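Local coordinates for putative protein (Aquifex aeolicus, PDB 1T6T) that is of unknown function but carries a Toprim domain, the fold of topoisomerases, primases and RNase M5-like nucleases, and so probably acts on nucleic acid, at residues 13-18 and 22-27; 53-58 and 87-92. All coordinates share one frame; numbering follows the deposited sequence.

How the contacts relate
The two contacts belong to one small Toprim domain with a parallel four-stranded sheet, one close to its centre and one toward its surface. Contact 1 is the deeper: it joins helix 8-18 to the sheet at strand 23-26, and combines one backbone hydrogen bond with one meeting of aliphatic side chains. Contact 2 lies further out, and joins helix 51-58 to the turn that leads from helix 73-88 into strand 92-94. It has no hydrogen bond across it and rests on a phenylalanine ring and a glutamine stem. The two meet through strand 23-26, where Val23 and Leu25 pack on Leu58 and Val54 of helix 51-58.

Contact 1. Residues 13-18 and 22-27; sequences KELKKA and AVILVE
Ala22 N donates a hydrogen bond of 3.0 Å to Ala18 O, the one polar link between 13-18 and 22-27. The donor lies nearly in line with the carbonyl, at a C=O...N angle of 160°, although the N-H itself is bent to 130°. Three residues separate donor and acceptor, and the bond closes this short link where helix 8-18 ends and the chain turns into strand 23-26. Ala22 CB is 3.9 Å from Ala18 O, while both alanines also touch Ile66 of the neighbouring strand 64-67.

One turn back, Leu15 and Ile24 reach toward each other tip to tip, with their CD1 methyls 3.5 Å apart. Ile24 CD1 comes up against the branch point of the leucine, 3.7 Å from Leu15 CG, with Leu15 CD2 more distant at 4.1 Å. An extended leucine makes this possible: CG stands opposite the backbone N (chi1 -179°), which carries the branched end across to the strand. Leu35 of helix 29-36 touches both residues, and Leu68 also packs on Leu15. Replacing Leu15 with an alanine would probably leave the end of Ile24 without its mate from helix 8-18 and open a gap beside Leu35.

The helix thus meets strand 23-26, first in the chain and interior in the sheet, in two different ways. A backbone bond spans the turn, whereas buried hydrocarbon, with no polar group to fix a direction, joins the helix flank to the sheet face.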
ATOM      1  N   LYS B  13      17.397  16.784   8.502  1.00 19.31           N
ATOM      2  CA  LYS B  13      18.624  17.318   7.927  1.00 20.73           C
ATOM      3  C   LYS B  13      19.560  16.177   7.535  1.00 18.75           C
ATOM      4  O   LYS B  13      20.168  16.195   6.464  1.00 17.89           O
ATOM      5  CB  LYS B  13      19.324  18.233   8.935  1.00 24.52           C
ATOM      6  CG  LYS B  13      20.640  18.811   8.433  1.00 30.07           C
ATOM      7  CD  LYS B  13      21.291  19.711   9.474  1.00 35.35           C
ATOM      8  CE  LYS B  13      20.453  20.955   9.739  1.00 38.33           C
ATOM      9  NZ  LYS B  13      21.074  21.837  10.773  1.00 41.48           N
ATOM     10  N   GLU B  14      19.669  15.185   8.410  1.00 16.71           N
ATOM     11  CA  GLU B  14      20.529  14.037   8.162  1.00 17.61           C
ATOM     12  C   GLU B  14      19.983  13.205   7.000  1.00 15.43           C
ATOM     13  O   GLU B  14      20.738  12.701   6.173  1.00 14.19           O
ATOM     14  CB  GLU B  14      20.618  13.177   9.421  1.00 20.03           C
ATOM     15  CG  GLU B  14      21.997  12.612   9.677  1.00 30.41           C
ATOM     16  CD  GLU B  14      23.052  13.700   9.791  1.00 33.09           C
ATOM     17  OE1 GLU B  14      22.937  14.555  10.696  1.00 36.85           O
ATOM     18  OE2 GLU B  14      23.995  13.701   8.973  1.00 35.21           O
ATOM     19  N   LEU B  15      18.663  13.066   6.946  1.00 15.65           N
ATOM     20  CA  LEU B  15      18.034  12.304   5.879  1.00 14.27           C
ATOM     21  C   LEU B  15      18.282  12.981   4.537  1.00 14.33           C
ATOM     22  O   LEU B  15      18.606  12.315   3.556  1.00 13.98           O
ATOM     23  CB  LEU B  15      16.529  12.176   6.128  1.00 13.73           C
ATOM     24  CG  LEU B  15      15.738  11.377   5.081  1.00 12.15           C
ATOM     25  CD1 LEU B  15      16.319   9.965   4.944  1.00 12.18           C
ATOM     26  CD2 LEU B  15      14.267  11.322   5.493  1.00 13.15           C
ATOM     27  N   LYS B  16      18.142  14.307   4.491  1.00 15.12           N
ATOM     28  CA  LYS B  16      18.361  15.028   3.242  1.00 14.70           C
ATOM     29  C   LYS B  16      19.784  14.810   2.745  1.00 15.98           C
ATOM     30  O   LYS B  16      20.003  14.569   1.558  1.00 14.25           O
ATOM     31  CB  LYS B  16      18.103  16.533   3.411  1.00 17.43           C
ATOM     32  CG  LYS B  16      18.174  17.285   2.084  1.00 18.17           C
ATOM     33  CD  LYS B  16      17.766  18.747   2.199  1.00 23.83           C
ATOM     34  CE  LYS B  16      18.840  19.579   2.862  1.00 27.69           C
ATOM     35  NZ  LYS B  16      18.501  21.029   2.807  1.00 31.78           N
ATOM     36  N   LYS B  17      20.750  14.890   3.656  1.00 16.77           N
ATOM     37  CA  LYS B  17      22.145  14.689   3.289  1.00 16.92           C
ATOM     38  C   LYS B  17      22.328  13.281   2.736  1.00 14.85           C
ATOM     39  O   LYS B  17      22.966  13.084   1.704  1.00 13.76           O
ATOM     40  CB  LYS B  17      23.054  14.872   4.509  1.00 21.21           C
ATOM     41  CG  LYS B  17      22.972  16.244   5.147  1.00 29.18           C
ATOM     42  CD  LYS B  17      23.967  16.394   6.292  1.00 33.43           C
ATOM     43  CE  LYS B  17      23.790  17.731   7.002  1.00 35.95           C
ATOM     44  NZ  LYS B  17      23.880  18.878   6.056  1.00 37.52           N
ATOM     45  N   ALA B  18      21.754  12.304   3.429  1.00 15.06           N
ATOM     46  CA  ALA B  18      21.860  10.906   3.026  1.00 13.27           C
ATOM     47  C   ALA B  18      21.189  10.631   1.684  1.00 12.84           C
ATOM     48  O   ALA B  18      21.609   9.732   0.954  1.00 13.56           O
ATOM     49  CB  ALA B  18      21.255  10.010   4.101  1.00 13.31           C
ATOM     50  N   ALA B  22      21.828   7.866  -1.361  1.00 14.88           N
ATOM     51  CA  ALA B  22      20.935   6.713  -1.366  1.00 14.35           C
ATOM     52  C   ALA B  22      19.503   7.131  -1.672  1.00 13.40           C
ATOM     53  O   ALA B  22      19.100   8.252  -1.370  1.00 14.60           O
ATOM     54  CB  ALA B  22      20.991   6.009  -0.016  1.00 14.74           C
ATOM     55  N   VAL B  23      18.739   6.222  -2.269  1.00 12.59           N
ATOM     56  CA  VAL B  23      17.350   6.492  -2.606  1.00 13.24           C
ATOM     57  C   VAL B  23      16.460   6.117  -1.429  1.00 12.41           C
ATOM     58  O   VAL B  23      16.695   5.123  -0.744  1.00 13.74           O
ATOM     59  CB  VAL B  23      16.890   5.677  -3.837  1.00 15.37           C
ATOM     60  CG1 VAL B  23      15.442   6.013  -4.172  1.00 14.64           C
ATOM     61  CG2 VAL B  23      17.772   5.988  -5.024  1.00 17.03           C
ATOM     62  N   ILE B  24      15.438   6.928  -1.197  1.00 10.32           N
ATOM     63  CA  ILE B  24      14.497   6.688  -0.115  1.00 10.04           C
ATOM     64  C   ILE B  24      13.257   6.019  -0.690  1.00 10.56           C
ATOM     65  O   ILE B  24      12.744   6.441  -1.731  1.00 10.74           O
ATOM     66  CB  ILE B  24      14.074   8.021   0.546  1.00  9.41           C
ATOM     67  CG1 ILE B  24      15.288   8.665   1.222  1.00 11.03           C
ATOM     68  CG2 ILE B  24      12.926   7.777   1.531  1.00 12.78           C
ATOM     69  CD1 ILE B  24      15.074  10.108   1.641  1.00 12.99           C
ATOM     70  N   LEU B  25      12.780   4.980  -0.013  1.00 10.83           N
ATOM     71  CA  LEU B  25      11.580   4.275  -0.453  1.00 11.40           C
ATOM     72  C   LEU B  25      10.460   4.482   0.558  1.00 10.41           C
ATOM     73  O   LEU B  25      10.646   4.272   1.760  1.00 11.42           O
ATOM     74  CB  LEU B  25      11.844   2.773  -0.598  1.00 13.32           C
ATOM     75  CG  LEU B  25      12.932   2.304  -1.564  1.00 18.15           C
ATOM     76  CD1 LEU B  25      12.847   0.784  -1.701  1.00 21.46           C
ATOM     77  CD2 LEU B  25      12.755   2.959  -2.924  1.00 21.48           C
ATOM     78  N   VAL B  26       9.303   4.914   0.067  1.00  9.82           N
ATOM     79  CA  VAL B  26       8.140   5.122   0.918  1.00  9.60           C
ATOM     80  C   VAL B  26       6.970   4.413   0.263  1.00 10.33           C
ATOM     81  O   VAL B  26       7.065   3.957  -0.875  1.00 11.00           O
ATOM     82  CB  VAL B  26       7.793   6.634   1.108  1.00 10.21           C
ATOM     83  CG1 VAL B  26       8.952   7.353   1.793  1.00 10.27           C
ATOM     84  CG2 VAL B  26       7.461   7.281  -0.232  1.00  9.60           C
ATOM     85  N   GLU B  27       5.862   4.329   0.980  1.00 12.16           N
ATOM     86  CA  GLU B  27       4.694   3.644   0.463  1.00 14.70           C
ATOM     87  C   GLU B  27       3.847   4.488  -0.474  1.00 14.63           C
ATOM     88  O   GLU B  27       3.529   4.062  -1.580  1.00 15.01           O
ATOM     89  CB  GLU B  27       3.824   3.175   1.629  1.00 18.64           C
ATOM     90  CG  GLU B  27       3.177   1.819   1.426  1.00 30.60           C
ATOM     91  CD  GLU B  27       2.347   1.744   0.167  1.00 34.47           C
ATOM     92  OE1 GLU B  27       1.324   2.461   0.079  1.00 37.74           O
ATOM     93  OE2 GLU B  27       2.724   0.968  -0.735  1.00 37.97           O
TER

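Contact 2. Residues 53-58 and 87-92; sequences DVVDML and SSQGFL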
ATOM      1  N   ASP B  53       9.665  -3.420  -9.981  1.00 15.69           N
ATOM      2  CA  ASP B  53       9.825  -2.147 -10.684  1.00 15.11           C
ATOM      3  C   ASP B  53      10.854  -1.285  -9.955  1.00 14.57           C
ATOM      4  O   ASP B  53      11.628  -0.563 -10.583  1.00 15.49           O
ATOM      5  CB  ASP B  53       8.500  -1.371 -10.769  1.00 16.09           C
ATOM      6  CG  ASP B  53       7.496  -2.002 -11.727  1.00 18.26           C
ATOM      7  OD1 ASP B  53       7.907  -2.756 -12.634  1.00 18.73           O
ATOM      8  OD2 ASP B  53       6.285  -1.720 -11.585  1.00 16.65           O
ATOM      9  N   VAL B  54      10.855  -1.353  -8.626  1.00 13.66           N
ATOM     10  CA  VAL B  54      11.802  -0.581  -7.828  1.00 14.18           C
ATOM     11  C   VAL B  54      13.216  -1.085  -8.099  1.00 13.83           C
ATOM     12  O   VAL B  54      14.151  -0.301  -8.260  1.00 13.10           O
ATOM     13  CB  VAL B  54      11.490  -0.712  -6.319  1.00 15.20           C
ATOM     14  CG1 VAL B  54      12.558  -0.004  -5.493  1.00 12.24           C
ATOM     15  CG2 VAL B  54      10.120  -0.124  -6.031  1.00 15.33           C
ATOM     16  N   VAL B  55      13.364  -2.404  -8.151  1.00 13.31           N
ATOM     17  CA  VAL B  55      14.660  -3.007  -8.426  1.00 13.39           C
ATOM     18  C   VAL B  55      15.179  -2.536  -9.786  1.00 14.44           C
ATOM     19  O   VAL B  55      16.327  -2.100  -9.914  1.00 13.74           O
ATOM     20  CB  VAL B  55      14.558  -4.548  -8.445  1.00 14.99           C
ATOM     21  CG1 VAL B  55      15.899  -5.159  -8.846  1.00 13.67           C
ATOM     22  CG2 VAL B  55      14.133  -5.055  -7.074  1.00 16.51           C
ATOM     23  N   ASP B  56      14.327  -2.627 -10.800  1.00 15.52           N
ATOM     24  CA  ASP B  56      14.717  -2.223 -12.145  1.00 17.68           C
ATOM     25  C   ASP B  56      15.080  -0.744 -12.246  1.00 18.00           C
ATOM     26  O   ASP B  56      15.973  -0.369 -13.011  1.00 18.38           O
ATOM     27  CB  ASP B  56      13.609  -2.565 -13.145  1.00 19.84           C
ATOM     28  CG  ASP B  56      13.373  -4.062 -13.259  1.00 23.59           C
ATOM     29  OD1 ASP B  56      14.303  -4.841 -12.953  1.00 24.81           O
ATOM     30  OD2 ASP B  56      12.261  -4.465 -13.665  1.00 23.88           O
HETATM   31  N   MSE B  57      14.391   0.091 -11.473  1.00 15.96           N
HETATM   32  CA  MSE B  57      14.643   1.532 -11.462  1.00 17.66           C
HETATM   33  C   MSE B  57      15.990   1.880 -10.840  1.00 17.57           C
HETATM   34  O   MSE B  57      16.635   2.849 -11.240  1.00 16.90           O
HETATM   35  CB  MSE B  57      13.557   2.254 -10.661  1.00 18.01           C
HETATM   36  CG  MSE B  57      12.201   2.314 -11.318  1.00 23.49           C
HETATM   37 SE   MSE B  57      10.884   2.985 -10.061  1.00 29.30          SE
HETATM   38  CE  MSE B  57      11.306   4.871 -10.146  1.00 26.70           C
ATOM     39  N   LEU B  58      16.405   1.088  -9.856  1.00 15.13           N
ATOM     40  CA  LEU B  58      17.654   1.336  -9.144  1.00 16.46           C
ATOM     41  C   LEU B  58      18.890   0.646  -9.706  1.00 15.64           C
ATOM     42  O   LEU B  58      20.012   1.114  -9.501  1.00 17.03           O
ATOM     43  CB  LEU B  58      17.494   0.934  -7.677  1.00 17.43           C
ATOM     44  CG  LEU B  58      16.339   1.580  -6.907  1.00 19.11           C
ATOM     45  CD1 LEU B  58      16.254   0.966  -5.519  1.00 23.73           C
ATOM     46  CD2 LEU B  58      16.543   3.084  -6.825  1.00 22.82           C
ATOM     47  N   SER B  87      17.841  -6.755  -0.592  1.00 13.19           N
ATOM     48  CA  SER B  87      19.082  -7.411  -0.206  1.00 14.92           C
ATOM     49  C   SER B  87      19.357  -8.602  -1.136  1.00 14.58           C
ATOM     50  O   SER B  87      20.507  -8.871  -1.482  1.00 14.17           O
ATOM     51  CB  SER B  87      19.021  -7.865   1.262  1.00 14.96           C
ATOM     52  OG  SER B  87      18.011  -8.837   1.474  1.00 23.01           O
ATOM     53  N   SER B  88      18.302  -9.298  -1.559  1.00 13.13           N
ATOM     54  CA  SER B  88      18.473 -10.453  -2.441  1.00 14.07           C
ATOM     55  C   SER B  88      19.005 -10.035  -3.807  1.00 14.70           C
ATOM     56  O   SER B  88      19.638 -10.833  -4.498  1.00 16.24           O
ATOM     57  CB  SER B  88      17.149 -11.206  -2.630  1.00 13.02           C
ATOM     58  OG  SER B  88      16.295 -10.535  -3.545  1.00 12.63           O
ATOM     59  N   GLN B  89      18.749  -8.786  -4.191  1.00 13.54           N
ATOM     60  CA  GLN B  89      19.191  -8.282  -5.487  1.00 14.18           C
ATOM     61  C   GLN B  89      20.535  -7.560  -5.439  1.00 16.05           C
ATOM     62  O   GLN B  89      20.975  -6.997  -6.442  1.00 17.47           O
ATOM     63  CB  GLN B  89      18.128  -7.352  -6.081  1.00 13.61           C
ATOM     64  CG  GLN B  89      16.737  -7.980  -6.190  1.00 13.00           C
ATOM     65  CD  GLN B  89      16.717  -9.238  -7.045  1.00 13.23           C
ATOM     66  OE1 GLN B  89      17.160  -9.229  -8.193  1.00 15.42           O
ATOM     67  NE2 GLN B  89      16.195 -10.327  -6.487  1.00 12.27           N
ATOM     68  N   GLY B  90      21.174  -7.561  -4.273  1.00 16.18           N
ATOM     69  CA  GLY B  90      22.477  -6.929  -4.144  1.00 16.60           C
ATOM     70  C   GLY B  90      22.539  -5.498  -3.638  1.00 16.37           C
ATOM     71  O   GLY B  90      23.609  -4.886  -3.652  1.00 16.11           O
ATOM     72  N   PHE B  91      21.410  -4.953  -3.199  1.00 15.91           N
ATOM     73  CA  PHE B  91      21.385  -3.586  -2.683  1.00 14.53           C
ATOM     74  C   PHE B  91      21.703  -3.537  -1.197  1.00 15.70           C
ATOM     75  O   PHE B  91      21.448  -4.494  -0.467  1.00 16.10           O
ATOM     76  CB  PHE B  91      20.002  -2.960  -2.897  1.00 13.79           C
ATOM     77  CG  PHE B  91      19.649  -2.753  -4.336  1.00 12.97           C
ATOM     78  CD1 PHE B  91      20.112  -1.634  -5.025  1.00 14.12           C
ATOM     79  CD2 PHE B  91      18.870  -3.684  -5.012  1.00 13.77           C
ATOM     80  CE1 PHE B  91      19.804  -1.445  -6.366  1.00 14.39           C
ATOM     81  CE2 PHE B  91      18.555  -3.506  -6.359  1.00 14.47           C
ATOM     82  CZ  PHE B  91      19.024  -2.385  -7.037  1.00 17.06           C
ATOM     83  N   LEU B  92      22.271  -2.416  -0.759  1.00 15.86           N
ATOM     84  CA  LEU B  92      22.566  -2.206   0.652  1.00 17.65           C
ATOM     85  C   LEU B  92      21.309  -1.532   1.202  1.00 18.21           C
ATOM     86  O   LEU B  92      20.856  -0.523   0.663  1.00 19.78           O
ATOM     87  CB  LEU B  92      23.776  -1.285   0.818  1.00 18.82           C
ATOM     88  CG  LEU B  92      25.095  -1.879   0.318  1.00 22.05           C
ATOM     89  CD1 LEU B  92      26.207  -0.844   0.409  1.00 24.69           C
ATOM     90  CD2 LEU B  92      25.432  -3.110   1.145  1.00 23.41           C
TER
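Phe91 packs against Val55 and Leu58 just beyond a Schellman motif, the turn that ends helix 73-88 in this Toprim fold. Within that turn Gly90, at a positive phi, returns a backbone bond from its N to Ser87 O. The chain then runs on into strand 92-94, outermost in this chain's sheet, with Phe91 turned toward helix 51-58.

The apolar contacts are made mainly by the ring. Its far end lies by Leu58 CB, which is 3.6 Å from Phe91 CE1 and 3.7 Å from Phe91 CZ. On the other flank, Phe91 CE2 reaches Val55 CG1 at 4.0 Å. Val55 places this methyl opposite its backbone N (chi1 175°), within reach of both the ring and Gln89. The glutamine contributes its aliphatic stem, crossing the valine at about a right angle with Gln89 CG 4.0 Å from both Val55 CG1 and Val55 CG2. Around this group, Leu85 and Leu86 of helix 73-88 touch Val55 and Phe91 respectively, and Leu58 continues inward to Val23 and Val65 of the sheet.

No hydrogen bond crosses the contact; the polar interaction here is within 87-92. Gln89 is exposed and its chain bends at chi2, which turns the amide back toward Ser88; there Gln89 NE2 donates to Ser88 OG at 3.0 Å, with the hydroxyl oxygen 23° out of the amide plane.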